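Local coordinates for xylanase and alpha-amylase inhibitor protein (Scadoxus multiflorus, PDB 3MU7) that inhibits both xylanase and alpha-amylase, using a TIM barrel of the glycosyl hydrolase family 18 type, at residues K61-Q64 against K69-L72; D91-L96 against Q134-I139. All blocks are in the same frame, centred on the assembly; numbering follows the deposited sequence.

Contact 1: residues K61-Q64 against K69-L72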
loop_
_atom_site.group_PDB
_atom_site.type_symbol
_atom_site.label_atom_id
_atom_site.label_comp_id
_atom_site.label_asym_id
_atom_site.label_seq_id
_atom_site.Cartn_x
_atom_site.Cartn_y
_atom_site.Cartn_z
ATOM N N LYS A 61 3.781 -10.551 -13.651
ATOM C CA LYS A 61 2.879 -11.441 -14.376
ATOM C C LYS A 61 2.703 -12.766 -13.646
ATOM O O LYS A 61 1.601 -13.304 -13.581
ATOM C CB LYS A 61 3.366 -11.673 -15.808
ATOM C CG LYS A 61 3.293 -10.440 -16.684
ATOM C CD LYS A 61 3.940 -10.719 -18.034
ATOM C CE LYS A 61 3.958 -9.492 -18.914
ATOM N NZ LYS A 61 4.598 -9.791 -20.231
ATOM N N HIS A 62 3.786 -13.288 -13.085
ATOM C CA HIS A 62 3.685 -14.516 -12.311
ATOM C C HIS A 62 2.755 -14.328 -11.103
ATOM O O HIS A 62 1.874 -15.148 -10.845
ATOM C CB HIS A 62 5.049 -15.010 -11.845
ATOM C CG HIS A 62 4.951 -16.219 -10.975
ATOM N ND1 HIS A 62 4.590 -17.451 -11.472
ATOM C CD2 HIS A 62 5.115 -16.386 -9.643
ATOM C CE1 HIS A 62 4.556 -18.332 -10.489
ATOM N NE2 HIS A 62 4.864 -17.708 -9.367
ATOM N N CYS A 63 2.954 -13.237 -10.364
ATOM C CA CYS A 63 2.083 -12.881 -9.246
ATOM C C CYS A 63 0.621 -12.854 -9.675
ATOM O O CYS A 63 -0.237 -13.450 -9.014
ATOM C CB CYS A 63 2.478 -11.519 -8.692
ATOM S SG CYS A 63 4.021 -11.548 -7.752
ATOM N N GLN A 64 0.341 -12.168 -10.780
ATOM C CA GLN A 64 -1.025 -12.025 -11.257
ATOM C C GLN A 64 -1.617 -13.365 -11.679
ATOM O O GLN A 64 -2.803 -13.617 -11.464
ATOM C CB GLN A 64 -1.080 -11.010 -12.391
ATOM C CG GLN A 64 -0.780 -9.598 -11.903
ATOM C CD GLN A 64 -0.550 -8.612 -13.021
ATOM O OE1 GLN A 64 -0.035 -8.963 -14.079
ATOM N NE2 GLN A 64 -0.912 -7.360 -12.781
ATOM N N LYS A 69 -2.917 -9.485 -6.593
ATOM C CA LYS A 69 -2.954 -8.153 -7.185
ATOM C C LYS A 69 -1.662 -7.415 -6.866
ATOM O O LYS A 69 -1.170 -7.461 -5.733
ATOM C CB LYS A 69 -4.158 -7.366 -6.676
ATOM C CG LYS A 69 -5.497 -7.902 -7.174
ATOM C CD LYS A 69 -6.662 -7.028 -6.742
ATOM C CE LYS A 69 -7.915 -7.353 -7.551
ATOM N NZ LYS A 69 -9.081 -6.530 -7.124
ATOM N N VAL A 70 -1.115 -6.749 -7.874
ATOM C CA VAL A 70 0.152 -6.043 -7.740
ATOM C C VAL A 70 -0.070 -4.559 -7.985
ATOM O O VAL A 70 -0.550 -4.159 -9.054
ATOM C CB VAL A 70 1.209 -6.583 -8.724
ATOM C CG1 VAL A 70 2.536 -5.894 -8.496
ATOM C CG2 VAL A 70 1.371 -8.098 -8.572
ATOM N N LEU A 71 0.280 -3.751 -6.989
ATOM C CA LEU A 71 0.094 -2.297 -7.049
ATOM C C LEU A 71 1.439 -1.612 -7.049
ATOM O O LEU A 71 2.430 -2.171 -6.572
ATOM C CB LEU A 71 -0.702 -1.800 -5.842
ATOM C CG LEU A 71 -1.985 -2.534 -5.462
ATOM C CD1 LEU A 71 -2.581 -1.933 -4.193
ATOM C CD2 LEU A 71 -2.991 -2.521 -6.575
ATOM N N LEU A 72 1.476 -0.399 -7.595
ATOM C CA LEU A 72 2.616 0.485 -7.423
ATOM C C LEU A 72 2.250 1.547 -6.408
ATOM O O LEU A 72 1.198 2.196 -6.506
ATOM C CB LEU A 72 3.002 1.179 -8.732
ATOM C CG LEU A 72 4.108 2.242 -8.656
ATOM C CD1 LEU A 72 5.451 1.635 -8.247
ATOM C CD2 LEU A 72 4.227 2.995 -9.972
#
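Cys63 on helix 56-65 meets Val70 near the start of strand 69-76. The touch is apolar: CB of Cys63 lies 3.6 Å from CG2 of Val70. This one methyl of the valine carries the contact. The cysteine sulfur goes to Cys22 of helix 18-23. With chi1 at -73°, SG lies beside the backbone N of Cys63 and forms a disulfide with Cys22. The bond ties this helix covalently to helix 18-23, so the rotation of the Cys63 side chain is fixed while its CB rests on the strand.

Gln64 is the next residue, and it is its CG that comes near the same Val70 methyl. Its CB points neither at the strand nor away from it and stays clear of Val70. CG is the next atom out and sits 4.2 Å from CG2 of Val70, a looser contact. CD runs on from CG with the chain nearly extended (chi2 168°). At the tip, NE2 gives hydrogen bonds to Val117 O and to Asp119 OD2. That same carboxylate oxygen takes a hydrogen bond from the backbone N of Val70. Asp119 therefore links the glutamine amide to the strand backbone, although no hydrogen bond runs directly between 61-64 and 69-72.

Val70 is buried and points at the helix from the outer side of the barrel wall. Its strand pairs in parallel with strand 29-37 and strand 120-125. Helix 56-65 joins strands 29-37 and 69-76, so the contact belongs to a beta-alpha-beta crossover. Leu118 and Ile32 also touch Val70, and Leu18 of helix 18-23 packs on Cys63.

Contact 2: residues D91-L96 against Q134-I139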
loop_
_atom_site.group_PDB
_atom_site.type_symbol
_atom_site.label_atom_id
_atom_site.label_comp_id
_atom_site.label_asym_id
_atom_site.label_seq_id
_atom_site.Cartn_x
_atom_site.Cartn_y
_atom_site.Cartn_z
ATOM N N ASP A 91 0.236 15.527 -14.750
ATOM C CA ASP A 91 1.429 14.863 -15.248
ATOM C C ASP A 91 1.623 13.497 -14.617
ATOM O O ASP A 91 1.893 12.514 -15.306
ATOM C CB ASP A 91 2.668 15.721 -14.987
ATOM C CG ASP A 91 2.669 17.007 -15.781
ATOM O OD1 ASP A 91 1.872 17.130 -16.732
ATOM O OD2 ASP A 91 3.471 17.894 -15.429
ATOM N N LEU A 92 1.495 13.434 -13.299
ATOM C CA LEU A 92 1.661 12.165 -12.623
ATOM C C LEU A 92 0.554 11.179 -12.997
ATOM O O LEU A 92 0.830 10.007 -13.232
ATOM C CB LEU A 92 1.754 12.352 -11.107
ATOM C CG LEU A 92 2.068 11.087 -10.293
ATOM C CD1 LEU A 92 3.365 10.418 -10.758
ATOM C CD2 LEU A 92 2.143 11.411 -8.806
ATOM N N ALA A 93 -0.693 11.653 -13.082
ATOM C CA ALA A 93 -1.801 10.783 -13.471
ATOM C C ALA A 93 -1.574 10.152 -14.842
ATOM O O ALA A 93 -1.726 8.946 -15.013
ATOM C CB ALA A 93 -3.119 11.534 -13.445
ATOM N N VAL A 94 -1.191 10.973 -15.816
ATOM C CA VAL A 94 -0.962 10.485 -17.178
ATOM C C VAL A 94 0.230 9.529 -17.222
ATOM O O VAL A 94 0.164 8.470 -17.849
ATOM C CB VAL A 94 -0.788 11.658 -18.169
ATOM C CG1 VAL A 94 -0.307 11.180 -19.539
ATOM C CG2 VAL A 94 -2.103 12.420 -18.307
ATOM N N TYR A 95 1.305 9.895 -16.533
ATOM C CA TYR A 95 2.492 9.044 -16.468
ATOM C C TYR A 95 2.154 7.661 -15.910
ATOM O O TYR A 95 2.543 6.641 -16.484
ATOM C CB TYR A 95 3.561 9.726 -15.615
ATOM C CG TYR A 95 4.740 8.855 -15.253
ATOM C CD1 TYR A 95 5.790 8.650 -16.157
ATOM C CD2 TYR A 95 4.819 8.235 -14.004
ATOM C CE1 TYR A 95 6.878 7.841 -15.821
ATOM C CE2 TYR A 95 5.903 7.441 -13.669
ATOM C CZ TYR A 95 6.918 7.248 -14.577
ATOM O OH TYR A 95 7.979 6.454 -14.219
ATOM N N LEU A 96 1.429 7.628 -14.791
ATOM C CA LEU A 96 1.046 6.364 -14.176
ATOM C C LEU A 96 0.142 5.550 -15.082
ATOM O O LEU A 96 0.318 4.342 -15.230
ATOM C CB LEU A 96 0.356 6.601 -12.838
ATOM C CG LEU A 96 1.233 7.181 -11.731
ATOM C CD1 LEU A 96 0.351 7.574 -10.547
ATOM C CD2 LEU A 96 2.348 6.216 -11.302
ATOM N N GLN A 134 -5.969 15.283 -4.263
ATOM C CA GLN A 134 -7.364 15.097 -4.647
ATOM C C GLN A 134 -7.522 15.129 -6.170
ATOM O O GLN A 134 -8.190 14.272 -6.738
ATOM C CB GLN A 134 -8.283 16.117 -3.963
ATOM C CG GLN A 134 -9.755 16.009 -4.367
ATOM C CD GLN A 134 -10.451 14.759 -3.850
ATOM O OE1 GLN A 134 -9.889 13.976 -3.087
ATOM N NE2 GLN A 134 -11.689 14.571 -4.266
ATOM N N LEU A 135 -6.903 16.107 -6.827
ATOM C CA LEU A 135 -6.936 16.168 -8.287
ATOM C C LEU A 135 -6.280 14.939 -8.929
ATOM O O LEU A 135 -6.800 14.399 -9.896
ATOM C CB LEU A 135 -6.295 17.460 -8.803
ATOM C CG LEU A 135 -6.277 17.668 -10.324
ATOM C CD1 LEU A 135 -7.674 17.645 -10.939
ATOM C CD2 LEU A 135 -5.566 18.962 -10.670
ATOM N N LEU A 136 -5.146 14.499 -8.384
ATOM C CA LEU A 136 -4.503 13.289 -8.877
ATOM C C LEU A 136 -5.463 12.102 -8.803
ATOM O O LEU A 136 -5.627 11.367 -9.781
ATOM C CB LEU A 136 -3.238 12.985 -8.080
ATOM C CG LEU A 136 -2.549 11.657 -8.409
ATOM C CD1 LEU A 136 -2.012 11.646 -9.836
ATOM C CD2 LEU A 136 -1.432 11.389 -7.427
ATOM N N ALA A 137 -6.094 11.920 -7.644
ATOM C CA ALA A 137 -7.075 10.854 -7.482
ATOM C C ALA A 137 -8.248 11.026 -8.445
ATOM O O ALA A 137 -8.716 10.050 -9.017
ATOM C CB ALA A 137 -7.561 10.776 -6.045
ATOM N N ASN A 138 -8.714 12.262 -8.629
ATOM C CA ASN A 138 -9.816 12.520 -9.559
ATOM C C ASN A 138 -9.487 12.091 -10.980
ATOM O O ASN A 138 -10.312 11.492 -11.663
ATOM C CB ASN A 138 -10.210 14.000 -9.560
ATOM C CG ASN A 138 -10.962 14.421 -8.327
ATOM O OD1 ASN A 138 -11.458 13.606 -7.560
ATOM N ND2 ASN A 138 -11.065 15.718 -8.148
ATOM N N ILE A 139 -8.280 12.407 -11.426
ATOM C CA ILE A 139 -7.888 12.073 -12.785
ATOM C C ILE A 139 -7.680 10.563 -12.945
ATOM O O ILE A 139 -8.166 9.967 -13.902
ATOM C CB ILE A 139 -6.664 12.886 -13.262
ATOM C CG1 ILE A 139 -6.956 14.391 -13.172
ATOM C CG2 ILE A 139 -6.290 12.493 -14.689
ATOM C CD1 ILE A 139 -5.755 15.279 -13.429
#
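Leu136 and Ala93 form the centre of this helix pair, with Ile139 beside them. CA of Leu136 and CA of Ala93 are 5.9 Å apart, a spacing that fits the small alanine side chain. The CB of Leu136 does not aim at the other helix, but the end of its side chain bends over to it. CG is anti to the backbone N (chi1 174°), and CD1 comes to rest 3.5 Å from Ala93 N and 3.8 Å from Ala93 CB. The other methyl, CD2, meets Leu92 CD2 at 3.8 Å, where the two leucine side chains pass each other at a slant.

Ile139 lies almost one turn further on. Its CG2 branch touches Ala93 CB at 3.5 Å, so the alanine methyl meets both Leu136 and Ile139. No hydrogen bond crosses the contact.

The segment axes approach to 9.0 Å and run in broadly the same direction, at 35°. Leu136 also touches Ile74 of strand 69-76, and Leu92 touches Leu35 of strand 29-37. This is the arrangement of neighbouring helices in the outer layer of a TIM barrel, packed on each other and on the strands they cover.

From the N terminus, contact 1 comes first. Helix 56-65 turns through a short connection into strand 69-76, and the contact closes that turn. Contact 2 opens only afterwards. It joins helix 86-101 to helix 133-144, and 37 residues lie between its segments, among them strand 120-125. The two are in series and neither nests in the other. Strand 69-76 leads on to helix 86-101, and the contacts meet there: Leu72 CD2 lies 4.0 Å from Leu96 CD2, though the centres of the two contacts are about 21 Å apart. Contact 1 ties a helix to its following strand. Contact 2 ties two successive outer helices of the same TIM barrel together.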